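Local coordinates for kelch-like protein 7 (PDB 3II7) that serves as a substrate-specific adapter of a CUL3-RBX1 E3 ubiquitin ligase, the chain here being its Kelch-repeat domain, at residues 169-174 with 182-187; 203-208 with 217-222. All coordinates share one frame; numbering follows the deposited sequence. Where two conformers were deposited one is given.

Interaction 1. Residues 169-174 with 182-187; sequences NSCEVY and TELCPM
Cys171 SG stands opposite its own backbone N (chi1 175°), which lays the sulfur beside Leu184, and Leu184 CD1 reaches both the sulfur and Val173. These side chains sit on one face of a beta hairpin, the two outer strands of a Kelch propeller blade in the fourth repeat. Leu184 CD1 lies 3.7 Å from Val173 CG1, the two branches meeting at a slant, and Tyr153 of the next strand inward also touches both residues. Backbone bonds hold the pair together: Val173 and Thr182 exchange two, while Leu184 N gives one to Cys171 O at 2.9 Å.

On the other face Glu183 folds back at chi2 (74°), bringing OE2 to 3.4 Å from Cys171 O, two acceptors that do not bond, and its carboxylate close to that of Glu172. The two acids keep their nearest oxygens, Glu172 OE2 and Glu183 OE1, 4.5 Å apart, and one water donates to both. Arg140 forms a salt bridge with Glu172 and probably offsets much of this like charge. A second water accepts from Cys171 N at 2.9 Å. Past the strands, Pro186 CB packs alongside the Asn169 amide in one of the two conformers of that asparagine, and Met187 N donates to Asn169 O at 2.8 Å.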
loop_
_atom_site.group_PDB
_atom_site.type_symbol
_atom_site.label_atom_id
_atom_site.label_comp_id
_atom_site.label_asym_id
_atom_site.label_seq_id
_atom_site.Cartn_x
_atom_site.Cartn_y
_atom_site.Cartn_z
ATOM N N ASN A 169 -16.204 -2.282 -3.956
ATOM C CA ASN A 169 -15.752 -3.599 -3.547
ATOM C C ASN A 169 -15.050 -4.339 -4.687
ATOM O O ASN A 169 -14.454 -5.414 -4.483
ATOM C CB ASN A 169 -16.868 -4.420 -2.910
ATOM C CG ASN A 169 -17.977 -4.744 -3.864
ATOM O OD1 ASN A 169 -18.048 -4.204 -4.972
ATOM N ND2 ASN A 169 -18.863 -5.639 -3.445
ATOM N N SER A 170 -15.030 -3.742 -5.874
ATOM C CA SER A 170 -14.528 -4.452 -7.024
ATOM C C SER A 170 -13.028 -4.728 -6.980
ATOM O O SER A 170 -12.234 -3.975 -6.364
ATOM C CB SER A 170 -14.892 -3.716 -8.283
ATOM O OG SER A 170 -14.199 -2.528 -8.376
ATOM N N CYS A 171 -12.672 -5.838 -7.617
ATOM C CA CYS A 171 -11.304 -6.338 -7.682
ATOM C C CYS A 171 -11.005 -6.691 -9.122
ATOM O O CYS A 171 -11.851 -7.252 -9.805
ATOM C CB CYS A 171 -11.192 -7.585 -6.786
ATOM S SG CYS A 171 -9.603 -8.465 -6.838
ATOM N N GLU A 172 -9.806 -6.337 -9.592
ATOM C CA GLU A 172 -9.384 -6.739 -10.921
ATOM C C GLU A 172 -7.910 -7.077 -10.912
ATOM O O GLU A 172 -7.177 -6.674 -9.985
ATOM C CB GLU A 172 -9.727 -5.667 -11.955
ATOM C CG GLU A 172 -9.272 -4.267 -11.626
ATOM C CD GLU A 172 -9.706 -3.258 -12.677
ATOM O OE1 GLU A 172 -9.250 -3.389 -13.828
ATOM O OE2 GLU A 172 -10.516 -2.352 -12.343
ATOM N N VAL A 173 -7.490 -7.846 -11.920
ATOM C CA VAL A 173 -6.087 -8.341 -11.981
ATOM C C VAL A 173 -5.492 -8.088 -13.357
ATOM O O VAL A 173 -6.162 -8.249 -14.382
ATOM C CB VAL A 173 -5.981 -9.801 -11.588
ATOM C CG1 VAL A 173 -6.777 -10.730 -12.540
ATOM C CG2 VAL A 173 -4.512 -10.253 -11.495
ATOM N N TYR A 174 -4.242 -7.617 -13.377
ATOM C CA TYR A 174 -3.517 -7.349 -14.582
ATOM C C TYR A 174 -2.410 -8.392 -14.728
ATOM O O TYR A 174 -1.666 -8.642 -13.787
ATOM C CB TYR A 174 -2.855 -5.995 -14.495
ATOM C CG TYR A 174 -1.967 -5.617 -15.664
ATOM C CD1 TYR A 174 -2.528 -5.158 -16.867
ATOM C CD2 TYR A 174 -0.576 -5.715 -15.586
ATOM C CE1 TYR A 174 -1.744 -4.763 -17.927
ATOM C CE2 TYR A 174 0.226 -5.318 -16.667
ATOM C CZ TYR A 174 -0.373 -4.863 -17.839
ATOM O OH TYR A 174 0.388 -4.450 -18.933
ATOM N N THR A 182 -8.502 -8.244 -15.927
ATOM C CA THR A 182 -9.645 -9.153 -15.761
ATOM C C THR A 182 -10.396 -8.848 -14.462
ATOM O O THR A 182 -9.765 -8.763 -13.372
ATOM C CB THR A 182 -9.176 -10.591 -15.757
ATOM O OG1 THR A 182 -8.530 -10.865 -17.011
ATOM C CG2 THR A 182 -10.379 -11.570 -15.557
ATOM N N GLU A 183 -11.720 -8.696 -14.564
ATOM C CA GLU A 183 -12.582 -8.518 -13.409
ATOM C C GLU A 183 -12.635 -9.828 -12.598
ATOM O O GLU A 183 -12.863 -10.912 -13.160
ATOM C CB GLU A 183 -14.006 -8.096 -13.838
ATOM C CG GLU A 183 -14.832 -7.512 -12.679
ATOM C CD GLU A 183 -14.382 -6.072 -12.279
ATOM O OE1 GLU A 183 -13.847 -5.346 -13.134
ATOM O OE2 GLU A 183 -14.574 -5.675 -11.115
ATOM N N LEU A 184 -12.404 -9.709 -11.299
ATOM C CA LEU A 184 -12.466 -10.819 -10.390
ATOM C C LEU A 184 -13.706 -10.716 -9.482
ATOM O O LEU A 184 -14.502 -9.734 -9.551
ATOM C CB LEU A 184 -11.184 -10.868 -9.562
ATOM C CG LEU A 184 -9.910 -11.120 -10.405
ATOM C CD1 LEU A 184 -8.696 -11.116 -9.455
ATOM C CD2 LEU A 184 -9.959 -12.452 -11.228
ATOM N N CYS A 185 -13.891 -11.727 -8.643
ATOM C CA CYS A 185 -14.921 -11.678 -7.624
ATOM C C CYS A 185 -14.726 -10.427 -6.768
ATOM O O CYS A 185 -13.599 -10.119 -6.360
ATOM C CB CYS A 185 -14.811 -12.915 -6.749
ATOM S SG CYS A 185 -16.121 -13.055 -5.506
ATOM N N PRO A 186 -15.815 -9.676 -6.512
ATOM C CA PRO A 186 -15.689 -8.504 -5.659
ATOM C C PRO A 186 -15.515 -8.874 -4.168
ATOM O O PRO A 186 -15.935 -9.957 -3.725
ATOM C CB PRO A 186 -17.008 -7.773 -5.871
ATOM C CG PRO A 186 -17.961 -8.852 -6.190
ATOM C CD PRO A 186 -17.190 -9.838 -7.010
ATOM N N MET A 187 -14.893 -7.974 -3.429
ATOM C CA MET A 187 -14.746 -8.132 -1.976
ATOM C C MET A 187 -16.126 -8.198 -1.334
ATOM O O MET A 187 -17.134 -7.706 -1.914
ATOM C CB MET A 187 -13.946 -6.965 -1.359
ATOM C CG MET A 187 -12.496 -6.962 -1.729
ATOM S SD MET A 187 -11.598 -5.659 -0.893
ATOM C CE MET A 187 -12.401 -4.170 -1.557
HETATM O O HOH W 1 -14.979 -7.170 -8.859
HETATM O O HOH W 2 -13.089 -3.126 -12.112
HETATM O O HOH W 3 -5.821 -10.544 -16.612
#

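Interaction 2. Residues 203-208 with 217-222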
loop_
_atom_site.group_PDB
_atom_site.type_symbol
_atom_site.label_atom_id
_atom_site.label_comp_id
_atom_site.label_asym_id
_atom_site.label_seq_id
_atom_site.Cartn_x
_atom_site.Cartn_y
_atom_site.Cartn_z
ATOM N N ILE A 203 -4.758 -13.186 -0.717
ATOM C CA ILE A 203 -4.563 -11.748 -0.603
ATOM C C ILE A 203 -5.532 -11.198 0.452
ATOM O O ILE A 203 -6.772 -11.217 0.259
ATOM C CB ILE A 203 -4.786 -11.029 -1.946
ATOM C CG1 ILE A 203 -3.769 -11.526 -3.001
ATOM C CG2 ILE A 203 -4.682 -9.529 -1.757
ATOM C CD1 ILE A 203 -4.021 -10.971 -4.446
ATOM N N PHE A 204 -4.980 -10.697 1.568
ATOM C CA PHE A 204 -5.767 -10.203 2.672
ATOM C C PHE A 204 -6.039 -8.714 2.503
ATOM O O PHE A 204 -5.106 -7.934 2.298
ATOM C CB PHE A 204 -5.041 -10.466 4.017
ATOM C CG PHE A 204 -5.009 -11.908 4.415
ATOM C CD1 PHE A 204 -5.965 -12.421 5.288
ATOM C CD2 PHE A 204 -4.016 -12.763 3.935
ATOM C CE1 PHE A 204 -5.933 -13.715 5.662
ATOM C CE2 PHE A 204 -4.006 -14.076 4.293
ATOM C CZ PHE A 204 -4.963 -14.548 5.180
ATOM N N ALA A 205 -7.317 -8.341 2.581
ATOM C CA ALA A 205 -7.735 -6.985 2.650
ATOM C C ALA A 205 -8.074 -6.697 4.107
ATOM O O ALA A 205 -8.966 -7.344 4.686
ATOM C CB ALA A 205 -8.943 -6.747 1.745
ATOM N N VAL A 206 -7.402 -5.688 4.680
ATOM C CA VAL A 206 -7.400 -5.472 6.118
ATOM C C VAL A 206 -7.983 -4.107 6.430
ATOM O O VAL A 206 -7.418 -3.077 6.074
ATOM C CB VAL A 206 -5.960 -5.573 6.707
ATOM C CG1 VAL A 206 -5.983 -5.399 8.233
ATOM C CG2 VAL A 206 -5.272 -6.887 6.281
ATOM N N GLY A 207 -9.147 -4.111 7.051
ATOM C CA GLY A 207 -9.729 -2.882 7.534
ATOM C C GLY A 207 -10.020 -1.882 6.449
ATOM O O GLY A 207 -10.545 -2.234 5.381
ATOM N N GLY A 208 -9.668 -0.636 6.746
ATOM C CA GLY A 208 -9.970 0.509 5.908
ATOM C C GLY A 208 -11.290 1.138 6.330
ATOM O O GLY A 208 -11.648 1.125 7.504
ATOM N N ASN A 217 -13.015 -5.279 10.152
ATOM C CA ASN A 217 -13.033 -6.618 9.599
ATOM C C ASN A 217 -11.988 -6.847 8.509
ATOM O O ASN A 217 -11.323 -5.905 7.982
ATOM C CB ASN A 217 -14.456 -7.080 9.231
ATOM C CG ASN A 217 -15.088 -6.298 8.095
ATOM O OD1 ASN A 217 -14.429 -5.810 7.199
ATOM N ND2 ASN A 217 -16.425 -6.237 8.121
ATOM N N VAL A 218 -11.807 -8.112 8.207
ATOM C CA VAL A 218 -10.690 -8.598 7.434
ATOM C C VAL A 218 -11.172 -9.726 6.562
ATOM O O VAL A 218 -11.910 -10.595 7.009
ATOM C CB VAL A 218 -9.541 -9.103 8.360
ATOM C CG1 VAL A 218 -8.329 -9.657 7.530
ATOM C CG2 VAL A 218 -9.088 -7.976 9.325
ATOM N N GLU A 219 -10.760 -9.723 5.316
ATOM C CA GLU A 219 -11.139 -10.791 4.407
ATOM C C GLU A 219 -9.970 -11.145 3.528
ATOM O O GLU A 219 -9.021 -10.361 3.392
ATOM C CB GLU A 219 -12.355 -10.389 3.560
ATOM C CG GLU A 219 -12.164 -9.129 2.672
ATOM C CD GLU A 219 -13.431 -8.768 1.948
ATOM O OE1 GLU A 219 -13.847 -9.554 1.064
ATOM O OE2 GLU A 219 -14.056 -7.720 2.273
ATOM N N TYR A 220 -10.020 -12.310 2.899
ATOM C CA TYR A 220 -8.974 -12.659 1.934
ATOM C C TYR A 220 -9.553 -13.164 0.628
ATOM O O TYR A 220 -10.669 -13.701 0.580
ATOM C CB TYR A 220 -7.980 -13.686 2.475
ATOM C CG TYR A 220 -8.524 -15.072 2.624
ATOM C CD1 TYR A 220 -8.480 -15.969 1.581
ATOM C CD2 TYR A 220 -9.063 -15.487 3.813
ATOM C CE1 TYR A 220 -8.981 -17.246 1.717
ATOM C CE2 TYR A 220 -9.575 -16.761 3.957
ATOM C CZ TYR A 220 -9.516 -17.633 2.915
ATOM O OH TYR A 220 -10.006 -18.908 3.074
ATOM N N TYR A 221 -8.760 -12.975 -0.417
ATOM C CA TYR A 221 -9.068 -13.455 -1.746
ATOM C C TYR A 221 -8.351 -14.765 -1.964
ATOM O O TYR A 221 -7.120 -14.824 -1.902
ATOM C CB TYR A 221 -8.608 -12.454 -2.789
ATOM C CG TYR A 221 -8.932 -12.883 -4.213
ATOM C CD1 TYR A 221 -10.250 -13.028 -4.624
ATOM C CD2 TYR A 221 -7.908 -13.154 -5.122
ATOM C CE1 TYR A 221 -10.554 -13.427 -5.895
ATOM C CE2 TYR A 221 -8.194 -13.553 -6.426
ATOM C CZ TYR A 221 -9.505 -13.710 -6.805
ATOM O OH TYR A 221 -9.781 -14.099 -8.090
ATOM N N ASP A 222 -9.133 -15.811 -2.206
ATOM C CA ASP A 222 -8.612 -17.123 -2.558
ATOM C C ASP A 222 -8.335 -17.116 -4.042
ATOM O O ASP A 222 -9.258 -17.124 -4.877
ATOM C CB ASP A 222 -9.633 -18.198 -2.182
ATOM C CG ASP A 222 -9.057 -19.593 -2.267
ATOM O OD1 ASP A 222 -8.475 -19.928 -3.305
ATOM O OD2 ASP A 222 -9.182 -20.341 -1.271
#
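Phe204 and Tyr220 face each other as a non-hydrogen-bonded antiparallel pair, their alpha carbons 4.1 Å apart, and their side chains run side by side in the same direction. The bump is the Tyr220 methylene: CB rests on one face of the Phe204 ring, 3.8 Å from its centroid and 16° off the normal, a CH-pi contact displaced toward the rim. Tyr220 CG is wedged between its backbone N and carbonyl carbon (chi1 71°), and from there the phenol leads off beyond the strand; the two rings meet obliquely, with planes at 46°. Val218 CG1 reaches the edge of the Phe204 ring near its plane, so the ring fits into an angle between a methylene above and a methyl beside it. Farther along, Val206 CG1 and Val218 CG2 touch at 4.2 Å, side by side and pointing the same way. With an alanine in place of Phe204, the Tyr220 methylene would probably lose the ring face under it and a gap would open beside Val218 CG1.

On the opposite face Ala205 CB meets Glu219 CG at 4.1 Å, and the extended glutamate carries its carboxylate on to a salt bridge with Arg191 and to the backbone N atoms of Ile188 and Glu189. Ile203 and Tyr221 meet at their CB atoms. Five backbone bonds fasten the strands; the last, from Gly207 N to Asn217 O (3.0 Å), continues the pairing to the start of the glycine pair, where Gly207 has a positive phi. Paired middle strands bearing the double glycine Gly207-Gly208 and Tyr221, whose ring meets that of Trp228, carry the signature of a Kelch beta-propeller blade.

Interaction 1 closes before interaction 2 opens along the chain, and their centres lie about 13 Å apart in adjacent blades of the propeller. They use different levels of the four-stranded sheets: residues 169-174 and 182-187 pair the third strand with the outermost fourth, whereas 203-208 and 217-222 pair the second with the third, nearer the centre of the chain. Segment 182-187 leads from one blade toward the next, and the two contacts touch there: Leu184 CD1 lies 3.5 Å from Tyr221 OH, and Met187 SD packs 3.9 Å from Ala205 CB. Pairing within each blade is thus joined to packing between blades, consistent with a closed Kelch propeller that probably carries the substrate-binding surface of the adapter.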